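Local coordinates for putative exported protein (Bacteroides fragilis, PDB 4RAA) that is of unknown function but folds as a six-bladed beta-propeller and is probably exported from the cell, at residues A[40-45]-A[305-310]; A[59-64]-A[87-92]; A[135-140]-A[194-199]; A[167-172]-A[209-214]; A[202-207]-A[225-230]. All blocks are in the same frame, centred on the assembly; numbering follows the deposited sequence.

In the fold
Interactions 1 and 2 lie about 12 Å apart between centres and touch, N42 and K41 packing on A59 while L45 meets F92. Interactions 3 and 4, about 10 Å apart between centres, join the same neighbouring sheets: D139 reaches T211, and V196 pairs with V209. Strand 203-210 then carries this region on to interaction 5, whose Y207 pairs with A198 of interaction 3 and touches I214 of interaction 4. Interactions 2 and 5, about 29 Å apart between centres, lie on opposite sides of the chain's centre. Interactions 2 to 5 are all nested within the loop that interaction 1 closes.

Interaction 1 of 5, residues A[40-45]-A[305-310]; sequences VKNVGL and LNYFSI
Y307 lays its phenol beside N42 and V43, the amide plane of N42 being turned only 3° from that of the ring. With CG placed between its own backbone N and carbonyl carbon (chi1 63°), the tyrosine reaches across to the other segment. Its OH accepts a nearly straight hydrogen bond from V43 N at 3.2 Å, whereas N42 ND2 lies 3.3 Å from Y307 OH at an angle too poor for bonding. The carbonyl of V43 has two neighbours: it sits in plane at the edge of the Y307 ring, and its O accepts a 2.6 Å hydrogen bond from S309 OG. That donor comes in 25° out of the carbonyl plane. Further along, I310 N makes a weak bond of 3.4 Å to G44 O, and L45 is bridged to I310, their side chains meeting at CD1 and CG2, 4.0 Å apart. G44 and L45 together face L56 in a classic beta bulge. The two segments lead into strands 45-49 and 312-313 of different sheets. The second of these sheets joins the early strand 25-31 to the late strand 354-360, an arrangement consistent with the ring closure of beta-propellers.

Interaction 2 of 5, residues A[59-64]-A[87-92]; sequences ANSNLY and ILLSSF
S61 swings its hydroxyl to the side opposite its backbone N (chi1 -175°), which brings OG up to strand 85-94 where L88 and L89 pass. Two residues on, L63 has CG similarly extended, while F92 stands its ring up toward it with chi1 near 67°. The hydroxyl is the polar point of the contact: L89 N donates to S61 OG over 2.7 Å, with 156° at the hydrogen. S61 has a left-handed backbone conformation and forms, with N62, a G1 beta bulge facing D57. Its CB also lies near I87 O. Beyond this bond the character changes. L63 CD1 sits over one face of the F92 ring, displaced toward the rim and 3.9 Å from the ring centroid, a CH-pi contact. On the same residue, L63 CB meets L89 CD2 at 4.1 Å. L54, L56 and A103 add further apolar cover around F92, so that strand 62-67 and strand 85-94 face one another through a buried layer. The chemistry is thus divided: one serine oxygen satisfies the main-chain N-H of L89, within strand 85-94, and farther along the two strands meet through dispersion and CH-pi contact.

Interaction 3 of 5, residues A[135-140]-A[194-199]; sequences LQLEDG and TNVFAY
V196 and L137 supply the apolar core of this contact, their side chains meeting at about a right angle. V196 points its CB at the other segment and divides its methyls: CG2 packs on L137 CD2, and CG1 turns to L135 CD1, 4.1 Å away. The end of L137 comes in from the flank, CG lying opposite its carbonyl carbon (chi1 -61°).

Polar side chains meet too, but without bonding. The extended chain of E138 crosses T194 obliquely, its carboxylate carbon CD resting 3.7 Å from T194 CB. E138 OE1 and T194 OG1 are likewise 3.7 Å apart, beyond hydrogen-bonding length.

No hydrogen bond joins the two segments; those within 135-140 shape the loop. A type I turn runs from L137 to G140, closed by G140 N to L137 O at 2.8 Å. Q136 NE2 also donates to the O of G140, the last residue of the turn, over 3.1 Å, while Q136 OE1 is held by the backbone N of N96.

Strand 134-136 is the edge of a four-stranded sheet and pairs with 142-145, whose L143 also touches L137 and V196. Strand 195-200 lies in the next sheet between 189-192 and 203-210, with I189 contacting both L135 and V196. The contact therefore joins the turn end of one sheet to the face of the neighbouring sheet that carries V196.

Interaction 4 of 5, residues A[167-172]-A[209-214]; sequences DIIDYK and VGTSEI
The beta hairpin that links strands 203-210 and 213-222 meets the edge strand 168-174 of the neighbouring sheet here, with K172 reaching into its turn. CG of the lysine lies opposite the carbonyl carbon (chi1 -57°), and the chain bends at chi2 (-61°) before running straight. On the way its aliphatic part packs on I214, whose CD1 lies 4.0 Å from K172 CB and again 4.0 Å from CD. At the end, NZ donates to T211 O at 2.7 Å, arriving from above the carbonyl plane, 53° out of it. NZ also forms a salt bridge to D170 OD2 over 3.2 Å, met from above the carboxylate plane. D170 can lie on this side together with I169 because the two share a classic beta bulge opposite V161. I169 adds an apolar touch, its CG2 against T211 CG2 at 4.0 Å, while the hydroxyl of T211 is held by D139 and N141. K172 is buried, yet its ammonium group has two oxygens to bond. The nearby aspartate would be expected to favour the charged lysine, which thereby couples its own strand to the hairpin's backbone.

Interaction 5 of 5, residues A[202-207]-A[225-230]; sequences FDLTIY and TDIPSL
I227 directs its CB at the 202-207 segment, and its two branches part from there to meet different residues. The CG2 methyl goes to L204, lying 3.6 Å from CG and 3.9 Å from CD2 as the two side chains slide past each other in opposite directions. The other branch, CG1, takes the crowded position between backbone N and carbonyl carbon (chi1 42°), which leads CD1 over the peptide joining F202 and D203. There it lies above F202 O, and 3.8 Å from D203 N. On one flank P228 CD comes to the edge of the F202 ring, 4.0 Å from CD1; on the other, D226 OD1 lies 3.6 Å from L204 CD1. L204 is itself held at the centre of an inverse gamma turn. No hydrogen bond crosses between the segments, so the lead-in to helix 230-237 rests on strand 203-210 through van der Waals contact, while D203 accepts hydrogen bonds from T205 OG1 and Y207 OH within its own segment and other polar groups find partners elsewhere in the chain.

Interaction 1 of 5, residues A[40-45]-A[305-310]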
# COMPACT_ATOMS: atom_id res chain seq x y z
N VAL A 40 -11.23 26.85 10.00
CA VAL A 40 -12.15 25.72 9.94
C VAL A 40 -13.53 26.18 9.47
O VAL A 40 -14.10 27.07 10.07
CB VAL A 40 -12.31 25.06 11.34
CG1 VAL A 40 -13.33 23.91 11.31
CG2 VAL A 40 -10.97 24.56 11.87
N LYS A 41 -14.06 25.54 8.41
CA LYS A 41 -15.42 25.80 7.89
C LYS A 41 -16.45 24.89 8.55
O LYS A 41 -17.52 25.33 8.94
CB LYS A 41 -15.47 25.61 6.36
CG LYS A 41 -16.88 25.58 5.75
CD LYS A 41 -16.87 25.65 4.23
CE LYS A 41 -18.27 25.44 3.69
NZ LYS A 41 -18.36 25.76 2.23
N ASN A 42 -16.12 23.61 8.63
CA ASN A 42 -16.99 22.56 9.13
C ASN A 42 -16.22 21.66 10.10
O ASN A 42 -15.03 21.45 9.90
CB ASN A 42 -17.47 21.81 7.88
CG ASN A 42 -18.35 20.61 8.17
OD1 ASN A 42 -17.85 19.50 8.40
ND2 ASN A 42 -19.67 20.81 8.07
N VAL A 43 -16.86 21.17 11.16
CA VAL A 43 -16.23 20.19 12.08
C VAL A 43 -16.99 18.90 11.78
O VAL A 43 -17.96 18.56 12.47
CB VAL A 43 -16.26 20.60 13.57
CG1 VAL A 43 -15.65 19.51 14.46
CG2 VAL A 43 -15.49 21.89 13.77
N GLY A 44 -16.55 18.22 10.72
CA GLY A 44 -17.18 17.00 10.24
C GLY A 44 -17.07 15.81 11.17
O GLY A 44 -18.08 15.17 11.46
N LEU A 45 -15.85 15.53 11.63
CA LEU A 45 -15.55 14.39 12.49
C LEU A 45 -14.54 14.79 13.56
O LEU A 45 -13.67 15.61 13.28
CB LEU A 45 -15.01 13.25 11.62
CG LEU A 45 -14.50 11.92 12.20
CD1 LEU A 45 -15.56 11.18 13.01
CD2 LEU A 45 -13.97 11.04 11.08
N LEU A 305 -28.31 25.15 16.07
CA LEU A 305 -27.66 23.85 16.21
C LEU A 305 -27.94 23.14 14.88
O LEU A 305 -28.90 22.38 14.75
CB LEU A 305 -28.20 23.15 17.46
CG LEU A 305 -27.22 22.20 18.15
CD1 LEU A 305 -27.81 21.75 19.47
CD2 LEU A 305 -26.87 21.00 17.27
N ASN A 306 -27.13 23.47 13.88
CA ASN A 306 -27.30 22.94 12.51
C ASN A 306 -27.01 21.45 12.37
O ASN A 306 -27.69 20.76 11.62
CB ASN A 306 -26.45 23.74 11.49
CG ASN A 306 -26.91 25.19 11.35
OD1 ASN A 306 -28.00 25.58 11.79
ND2 ASN A 306 -26.08 25.99 10.69
N TYR A 307 -26.01 20.97 13.11
CA TYR A 307 -25.63 19.56 13.06
C TYR A 307 -24.74 19.14 14.23
O TYR A 307 -24.06 19.98 14.85
CB TYR A 307 -24.88 19.26 11.74
CG TYR A 307 -23.57 20.01 11.57
CD1 TYR A 307 -23.55 21.37 11.17
CD2 TYR A 307 -22.34 19.37 11.79
CE1 TYR A 307 -22.35 22.06 11.02
CE2 TYR A 307 -21.13 20.05 11.64
CZ TYR A 307 -21.13 21.39 11.25
OH TYR A 307 -19.92 22.04 11.11
N PHE A 308 -24.75 17.84 14.50
CA PHE A 308 -23.87 17.23 15.49
C PHE A 308 -22.69 16.63 14.75
O PHE A 308 -22.88 15.92 13.75
CB PHE A 308 -24.60 16.16 16.33
CG PHE A 308 -25.21 16.70 17.59
CD1 PHE A 308 -26.51 17.21 17.60
CD2 PHE A 308 -24.46 16.74 18.77
CE1 PHE A 308 -27.06 17.72 18.78
CE2 PHE A 308 -25.01 17.24 19.95
CZ PHE A 308 -26.31 17.74 19.95
N SER A 309 -21.47 16.95 15.21
CA SER A 309 -20.26 16.34 14.66
C SER A 309 -20.29 14.88 15.03
O SER A 309 -20.79 14.52 16.11
CB SER A 309 -18.98 16.92 15.25
OG SER A 309 -18.86 18.28 14.93
N ILE A 310 -19.76 14.04 14.15
CA ILE A 310 -19.65 12.62 14.45
C ILE A 310 -18.44 12.51 15.40
O ILE A 310 -17.50 13.30 15.30
CB ILE A 310 -19.65 11.77 13.15
CG1 ILE A 310 -21.00 11.98 12.43
CG2 ILE A 310 -19.44 10.29 13.49
CD1 ILE A 310 -21.05 11.63 10.96

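Interaction 2 of 5, residues A[59-64]-A[87-92]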
# COMPACT_ATOMS: atom_id res chain seq x y z
N ALA A 59 -15.59 19.87 4.70
CA ALA A 59 -16.00 20.88 3.72
C ALA A 59 -14.78 21.29 2.88
O ALA A 59 -14.87 21.29 1.65
CB ALA A 59 -16.61 22.08 4.43
N ASN A 60 -13.67 21.66 3.54
CA ASN A 60 -12.39 22.02 2.88
C ASN A 60 -11.35 20.88 2.81
O ASN A 60 -10.30 21.05 2.19
CB ASN A 60 -11.74 23.22 3.59
CG ASN A 60 -12.58 24.50 3.50
OD1 ASN A 60 -13.35 24.70 2.56
ND2 ASN A 60 -12.40 25.37 4.48
N SER A 61 -11.65 19.74 3.43
CA SER A 61 -10.79 18.54 3.48
C SER A 61 -9.40 18.74 4.10
O SER A 61 -8.42 18.27 3.55
CB SER A 61 -10.66 17.90 2.09
OG SER A 61 -9.92 16.69 2.17
N ASN A 62 -9.36 19.41 5.25
CA ASN A 62 -8.13 19.62 6.03
C ASN A 62 -8.26 18.83 7.32
O ASN A 62 -9.32 18.85 7.94
CB ASN A 62 -7.97 21.11 6.37
CG ASN A 62 -7.77 21.98 5.15
OD1 ASN A 62 -6.89 21.72 4.33
ND2 ASN A 62 -8.57 23.02 5.02
N LEU A 63 -7.21 18.12 7.72
CA LEU A 63 -7.20 17.35 8.96
C LEU A 63 -6.33 18.13 9.94
O LEU A 63 -5.15 18.32 9.67
CB LEU A 63 -6.64 15.94 8.72
CG LEU A 63 -6.57 14.96 9.89
CD1 LEU A 63 -7.94 14.73 10.50
CD2 LEU A 63 -5.97 13.63 9.45
N TYR A 64 -6.92 18.60 11.04
CA TYR A 64 -6.22 19.40 12.05
C TYR A 64 -6.07 18.73 13.41
O TYR A 64 -6.83 17.81 13.74
CB TYR A 64 -6.99 20.69 12.31
CG TYR A 64 -7.07 21.63 11.16
CD1 TYR A 64 -5.92 22.16 10.59
CD2 TYR A 64 -8.31 22.07 10.69
CE1 TYR A 64 -5.99 23.07 9.53
CE2 TYR A 64 -8.39 23.00 9.65
CZ TYR A 64 -7.24 23.48 9.07
OH TYR A 64 -7.33 24.38 8.04
N ILE A 87 -7.04 15.55 -1.40
CA ILE A 87 -8.06 16.45 -2.03
C ILE A 87 -9.38 16.43 -1.27
O ILE A 87 -9.92 17.50 -1.00
CB ILE A 87 -8.28 16.15 -3.55
CG1 ILE A 87 -7.25 16.88 -4.42
CG2 ILE A 87 -9.63 16.67 -4.07
CD1 ILE A 87 -5.81 16.55 -4.14
N LEU A 88 -9.91 15.24 -0.99
CA LEU A 88 -11.22 15.11 -0.33
C LEU A 88 -11.31 13.94 0.66
O LEU A 88 -11.56 12.79 0.28
CB LEU A 88 -12.34 15.02 -1.39
CG LEU A 88 -13.78 15.25 -0.87
CD1 LEU A 88 -14.01 16.71 -0.49
CD2 LEU A 88 -14.79 14.80 -1.91
N LEU A 89 -11.12 14.27 1.93
CA LEU A 89 -11.19 13.34 3.04
C LEU A 89 -12.63 13.11 3.49
O LEU A 89 -13.37 14.06 3.70
CB LEU A 89 -10.35 13.85 4.23
CG LEU A 89 -8.89 13.41 4.33
CD1 LEU A 89 -8.20 13.33 2.99
CD2 LEU A 89 -8.12 14.29 5.31
N SER A 90 -13.01 11.84 3.61
CA SER A 90 -14.31 11.42 4.12
C SER A 90 -14.23 10.93 5.56
O SER A 90 -15.20 11.05 6.29
CB SER A 90 -14.85 10.29 3.25
OG SER A 90 -13.90 9.25 3.17
N SER A 91 -13.09 10.37 5.97
CA SER A 91 -12.92 9.82 7.31
C SER A 91 -11.45 9.53 7.65
O SER A 91 -10.56 9.67 6.82
CB SER A 91 -13.72 8.51 7.43
OG SER A 91 -13.68 8.01 8.75
N PHE A 92 -11.22 9.14 8.91
CA PHE A 92 -9.91 8.69 9.38
C PHE A 92 -10.07 7.81 10.64
O PHE A 92 -11.16 7.69 11.18
CB PHE A 92 -8.96 9.87 9.64
CG PHE A 92 -9.39 10.76 10.78
CD1 PHE A 92 -10.31 11.78 10.59
CD2 PHE A 92 -8.88 10.55 12.07
CE1 PHE A 92 -10.72 12.59 11.65
CE2 PHE A 92 -9.28 11.35 13.14
CZ PHE A 92 -10.20 12.38 12.93

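Interaction 3 of 5, residues A[135-140]-A[194-199]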
# COMPACT_ATOMS: atom_id res chain seq x y z
N LEU A 135 -12.70 1.41 10.23
CA LEU A 135 -12.31 1.29 11.65
C LEU A 135 -11.66 -0.06 11.96
O LEU A 135 -12.07 -1.09 11.42
CB LEU A 135 -13.51 1.50 12.58
CG LEU A 135 -13.84 2.91 13.08
CD1 LEU A 135 -15.16 2.86 13.83
CD2 LEU A 135 -12.73 3.48 13.98
N GLN A 136 -10.66 -0.04 12.85
CA GLN A 136 -9.95 -1.26 13.23
C GLN A 136 -10.73 -1.99 14.31
O GLN A 136 -11.03 -1.41 15.35
CB GLN A 136 -8.52 -0.96 13.72
CG GLN A 136 -7.67 -2.22 13.84
CD GLN A 136 -6.21 -1.97 14.16
OE1 GLN A 136 -5.87 -1.12 14.99
NE2 GLN A 136 -5.33 -2.73 13.54
N LEU A 137 -11.06 -3.25 14.06
CA LEU A 137 -11.74 -4.13 15.04
C LEU A 137 -10.70 -4.54 16.08
O LEU A 137 -9.51 -4.62 15.75
CB LEU A 137 -12.29 -5.39 14.36
CG LEU A 137 -13.33 -5.16 13.26
CD1 LEU A 137 -13.57 -6.45 12.48
CD2 LEU A 137 -14.63 -4.59 13.82
N GLU A 138 -11.13 -4.83 17.31
CA GLU A 138 -10.21 -5.17 18.42
C GLU A 138 -9.19 -6.27 18.06
O GLU A 138 -8.02 -6.19 18.46
CB GLU A 138 -10.94 -5.57 19.71
CG GLU A 138 -10.05 -5.47 20.95
CD GLU A 138 -10.48 -6.34 22.13
OE1 GLU A 138 -11.58 -6.96 22.12
OE2 GLU A 138 -9.68 -6.42 23.09
N ASP A 139 -9.62 -7.27 17.29
CA ASP A 139 -8.71 -8.34 16.84
C ASP A 139 -7.61 -7.88 15.84
O ASP A 139 -6.66 -8.63 15.61
CB ASP A 139 -9.46 -9.58 16.33
CG ASP A 139 -10.33 -9.33 15.10
OD1 ASP A 139 -10.16 -8.32 14.38
OD2 ASP A 139 -11.19 -10.19 14.85
N GLY A 140 -7.76 -6.70 15.24
CA GLY A 140 -6.76 -6.13 14.32
C GLY A 140 -7.22 -5.94 12.88
O GLY A 140 -6.63 -5.15 12.14
N THR A 194 -13.90 -1.24 23.10
CA THR A 194 -13.24 -2.04 22.06
C THR A 194 -14.17 -2.48 20.90
O THR A 194 -13.70 -2.71 19.78
CB THR A 194 -12.59 -3.30 22.69
OG1 THR A 194 -13.59 -4.10 23.35
CG2 THR A 194 -11.51 -2.90 23.71
N ASN A 195 -15.47 -2.61 21.19
CA ASN A 195 -16.46 -3.05 20.21
C ASN A 195 -16.78 -2.00 19.14
O ASN A 195 -16.87 -0.80 19.43
CB ASN A 195 -17.77 -3.47 20.89
CG ASN A 195 -17.62 -4.73 21.71
OD1 ASN A 195 -17.87 -4.72 22.91
ND2 ASN A 195 -17.19 -5.83 21.07
N VAL A 196 -16.96 -2.50 17.92
CA VAL A 196 -17.26 -1.70 16.75
C VAL A 196 -18.72 -1.96 16.37
O VAL A 196 -19.16 -3.10 16.31
CB VAL A 196 -16.32 -2.05 15.58
CG1 VAL A 196 -16.46 -1.03 14.46
CG2 VAL A 196 -14.88 -2.10 16.07
N PHE A 197 -19.46 -0.89 16.13
CA PHE A 197 -20.87 -0.95 15.77
C PHE A 197 -21.09 -0.32 14.41
O PHE A 197 -20.28 0.49 13.97
CB PHE A 197 -21.69 -0.25 16.84
CG PHE A 197 -21.57 -0.88 18.19
CD1 PHE A 197 -20.48 -0.59 19.01
CD2 PHE A 197 -22.53 -1.78 18.65
CE1 PHE A 197 -20.34 -1.19 20.26
CE2 PHE A 197 -22.41 -2.38 19.90
CZ PHE A 197 -21.31 -2.08 20.71
N ALA A 198 -22.18 -0.72 13.75
CA ALA A 198 -22.51 -0.22 12.41
C ALA A 198 -24.02 -0.18 12.17
O ALA A 198 -24.78 -0.87 12.87
CB ALA A 198 -21.82 -1.07 11.34
N TYR A 199 -24.45 0.63 11.20
CA TYR A 199 -25.88 0.76 10.85
C TYR A 199 -26.13 1.32 9.45
O TYR A 199 -25.26 1.99 8.89
CB TYR A 199 -26.61 1.61 11.90
CG TYR A 199 -26.11 3.02 12.04
CD1 TYR A 199 -25.05 3.33 12.89
CD2 TYR A 199 -26.70 4.07 11.32
CE1 TYR A 199 -24.59 4.65 13.02
CE2 TYR A 199 -26.25 5.38 11.43
CZ TYR A 199 -25.20 5.67 12.28
OH TYR A 199 -24.78 6.96 12.39

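Interaction 4 of 5, residues A[167-172]-A[209-214]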
# COMPACT_ATOMS: atom_id res chain seq x y z
N ASP A 167 -7.08 -7.68 1.90
CA ASP A 167 -7.74 -8.85 1.29
C ASP A 167 -9.03 -9.09 2.09
O ASP A 167 -9.02 -9.04 3.32
CB ASP A 167 -6.84 -10.09 1.32
CG ASP A 167 -5.59 -9.93 0.45
OD1 ASP A 167 -5.60 -9.15 -0.53
OD2 ASP A 167 -4.59 -10.63 0.74
N ILE A 168 -10.14 -9.35 1.38
CA ILE A 168 -11.47 -9.50 1.99
C ILE A 168 -11.57 -10.79 2.78
O ILE A 168 -11.32 -11.86 2.22
CB ILE A 168 -12.61 -9.43 0.92
CG1 ILE A 168 -12.63 -8.04 0.25
CG2 ILE A 168 -13.98 -9.76 1.54
CD1 ILE A 168 -13.50 -7.93 -0.98
N ILE A 169 -11.94 -10.69 4.07
CA ILE A 169 -12.14 -11.87 4.94
C ILE A 169 -13.61 -12.30 4.85
O ILE A 169 -13.88 -13.46 4.54
CB ILE A 169 -11.73 -11.61 6.41
CG1 ILE A 169 -10.23 -11.31 6.48
CG2 ILE A 169 -12.07 -12.82 7.30
CD1 ILE A 169 -9.72 -10.87 7.84
N ASP A 170 -14.53 -11.37 5.13
CA ASP A 170 -15.97 -11.66 5.02
C ASP A 170 -16.80 -10.41 4.71
O ASP A 170 -16.45 -9.31 5.14
CB ASP A 170 -16.49 -12.32 6.31
CG ASP A 170 -17.86 -13.02 6.15
OD1 ASP A 170 -18.36 -13.23 5.02
OD2 ASP A 170 -18.44 -13.38 7.18
N TYR A 171 -17.87 -10.60 3.94
CA TYR A 171 -18.81 -9.56 3.58
C TYR A 171 -19.89 -9.57 4.65
O TYR A 171 -20.35 -10.65 5.05
CB TYR A 171 -19.44 -9.82 2.21
CG TYR A 171 -18.48 -9.99 1.06
CD1 TYR A 171 -17.93 -11.25 0.77
CD2 TYR A 171 -18.13 -8.91 0.25
CE1 TYR A 171 -17.04 -11.42 -0.30
CE2 TYR A 171 -17.25 -9.06 -0.82
CZ TYR A 171 -16.71 -10.31 -1.09
OH TYR A 171 -15.84 -10.47 -2.15
N LYS A 172 -20.33 -8.38 5.07
CA LYS A 172 -21.27 -8.21 6.19
C LYS A 172 -22.50 -7.39 5.80
O LYS A 172 -22.38 -6.36 5.14
CB LYS A 172 -20.54 -7.48 7.33
CG LYS A 172 -19.27 -8.14 7.86
CD LYS A 172 -19.54 -9.53 8.44
CE LYS A 172 -18.33 -10.11 9.15
NZ LYS A 172 -18.61 -11.46 9.71
N VAL A 209 -20.44 -5.33 15.19
CA VAL A 209 -19.78 -6.10 14.11
C VAL A 209 -18.36 -6.51 14.46
O VAL A 209 -17.52 -5.65 14.72
CB VAL A 209 -19.71 -5.31 12.78
CG1 VAL A 209 -19.08 -6.16 11.67
CG2 VAL A 209 -21.10 -4.80 12.38
N GLY A 210 -18.11 -7.82 14.45
CA GLY A 210 -16.77 -8.42 14.63
C GLY A 210 -16.40 -9.14 13.34
O GLY A 210 -17.14 -9.08 12.36
N THR A 211 -15.26 -9.83 13.34
CA THR A 211 -14.81 -10.59 12.16
C THR A 211 -15.78 -11.73 11.79
O THR A 211 -16.07 -11.92 10.61
CB THR A 211 -13.36 -11.11 12.32
OG1 THR A 211 -12.49 -10.01 12.54
CG2 THR A 211 -12.89 -11.88 11.09
N SER A 212 -16.30 -12.47 12.78
CA SER A 212 -17.24 -13.60 12.57
C SER A 212 -18.57 -13.42 13.30
O SER A 212 -19.14 -14.40 13.80
CB SER A 212 -16.59 -14.90 13.03
OG SER A 212 -15.33 -15.04 12.44
N GLU A 213 -19.09 -12.18 13.34
CA GLU A 213 -20.34 -11.86 14.04
C GLU A 213 -21.11 -10.64 13.53
O GLU A 213 -20.51 -9.62 13.18
CB GLU A 213 -20.05 -11.56 15.52
CG GLU A 213 -19.79 -12.75 16.41
CD GLU A 213 -19.75 -12.40 17.89
OE1 GLU A 213 -19.59 -11.20 18.24
OE2 GLU A 213 -19.87 -13.33 18.72
N ILE A 214 -22.44 -10.76 13.51
CA ILE A 214 -23.37 -9.64 13.32
C ILE A 214 -24.41 -9.91 14.39
O ILE A 214 -25.18 -10.88 14.26
CB ILE A 214 -24.03 -9.57 11.91
CG1 ILE A 214 -22.98 -9.32 10.82
CG2 ILE A 214 -25.11 -8.48 11.86
CD1 ILE A 214 -22.30 -7.97 10.89

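Interaction 5 of 5, residues A[202-207]-A[225-230]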
# COMPACT_ATOMS: atom_id res chain seq x y z
N PHE A 202 -31.86 2.22 6.11
CA PHE A 202 -33.22 1.61 6.00
C PHE A 202 -33.42 0.41 6.92
O PHE A 202 -34.13 -0.54 6.58
CB PHE A 202 -33.51 1.23 4.53
CG PHE A 202 -33.10 2.29 3.55
CD1 PHE A 202 -33.63 3.57 3.64
CD2 PHE A 202 -32.17 2.03 2.54
CE1 PHE A 202 -33.25 4.57 2.74
CE2 PHE A 202 -31.78 3.02 1.65
CZ PHE A 202 -32.32 4.29 1.74
N ASP A 203 -32.83 0.50 8.11
CA ASP A 203 -32.91 -0.55 9.14
C ASP A 203 -32.59 0.09 10.49
O ASP A 203 -31.41 0.31 10.81
CB ASP A 203 -31.95 -1.70 8.79
CG ASP A 203 -31.94 -2.83 9.82
OD1 ASP A 203 -32.75 -2.85 10.76
OD2 ASP A 203 -31.07 -3.71 9.68
N LEU A 204 -33.63 0.37 11.29
CA LEU A 204 -33.47 1.01 12.61
C LEU A 204 -32.92 0.01 13.62
O LEU A 204 -33.61 -0.38 14.57
CB LEU A 204 -34.80 1.60 13.09
CG LEU A 204 -35.33 2.76 12.26
CD1 LEU A 204 -36.76 3.10 12.69
CD2 LEU A 204 -34.41 3.98 12.35
N THR A 205 -31.67 -0.37 13.40
CA THR A 205 -30.96 -1.35 14.21
C THR A 205 -29.47 -1.04 14.17
O THR A 205 -28.93 -0.74 13.10
CB THR A 205 -31.19 -2.80 13.71
OG1 THR A 205 -32.59 -3.07 13.60
CG2 THR A 205 -30.55 -3.83 14.66
N ILE A 206 -28.83 -1.08 15.33
CA ILE A 206 -27.38 -0.92 15.45
C ILE A 206 -26.83 -2.31 15.75
O ILE A 206 -27.27 -2.95 16.71
CB ILE A 206 -27.00 0.10 16.54
CG1 ILE A 206 -27.36 1.48 16.01
CG2 ILE A 206 -25.50 0.03 16.86
CD1 ILE A 206 -27.25 2.59 17.02
N TYR A 207 -25.88 -2.74 14.92
CA TYR A 207 -25.27 -4.06 15.02
C TYR A 207 -23.84 -3.94 15.52
O TYR A 207 -23.12 -3.07 15.08
CB TYR A 207 -25.26 -4.76 13.65
CG TYR A 207 -26.63 -4.96 13.04
CD1 TYR A 207 -27.21 -3.98 12.23
CD2 TYR A 207 -27.35 -6.15 13.25
CE1 TYR A 207 -28.47 -4.16 11.66
CE2 TYR A 207 -28.61 -6.34 12.69
CZ TYR A 207 -29.16 -5.35 11.89
OH TYR A 207 -30.39 -5.53 11.34
N THR A 225 -43.97 7.45 12.71
CA THR A 225 -43.04 7.40 11.58
C THR A 225 -42.20 6.14 11.63
O THR A 225 -42.18 5.43 12.62
CB THR A 225 -42.10 8.62 11.51
OG1 THR A 225 -41.36 8.58 10.28
CG2 THR A 225 -41.13 8.68 12.70
N ASP A 226 -41.50 5.89 10.53
CA ASP A 226 -40.65 4.72 10.41
C ASP A 226 -39.68 4.94 9.24
O ASP A 226 -39.74 5.97 8.57
CB ASP A 226 -41.56 3.49 10.14
CG ASP A 226 -40.89 2.15 10.46
OD1 ASP A 226 -39.76 2.10 10.98
OD2 ASP A 226 -41.52 1.11 10.19
N ILE A 227 -38.75 4.02 9.07
CA ILE A 227 -37.90 3.98 7.87
C ILE A 227 -38.75 3.65 6.63
O ILE A 227 -39.79 3.00 6.76
CB ILE A 227 -36.78 2.90 7.93
CG1 ILE A 227 -37.32 1.57 8.53
CG2 ILE A 227 -35.60 3.43 8.72
CD1 ILE A 227 -36.62 0.31 8.12
N PRO A 228 -38.31 4.08 5.43
CA PRO A 228 -39.05 3.74 4.20
C PRO A 228 -39.05 2.25 3.90
O PRO A 228 -38.07 1.57 4.21
CB PRO A 228 -38.26 4.47 3.11
CG PRO A 228 -37.50 5.50 3.84
CD PRO A 228 -37.12 4.88 5.13
N SER A 229 -40.13 1.75 3.29
CA SER A 229 -40.22 0.34 2.88
C SER A 229 -39.33 0.11 1.66
O SER A 229 -38.90 1.06 1.00
CB SER A 229 -41.66 -0.06 2.55
OG SER A 229 -42.16 0.63 1.42
N LEU A 230 -39.07 -1.15 1.33
CA LEU A 230 -38.29 -1.49 0.14
C LEU A 230 -39.03 -1.08 -1.15
O LEU A 230 -38.40 -0.59 -2.09
CB LEU A 230 -37.94 -2.98 0.11
CG LEU A 230 -37.03 -3.51 -1.00
CD1 LEU A 230 -35.71 -2.75 -1.05
CD2 LEU A 230 -36.79 -5.00 -0.82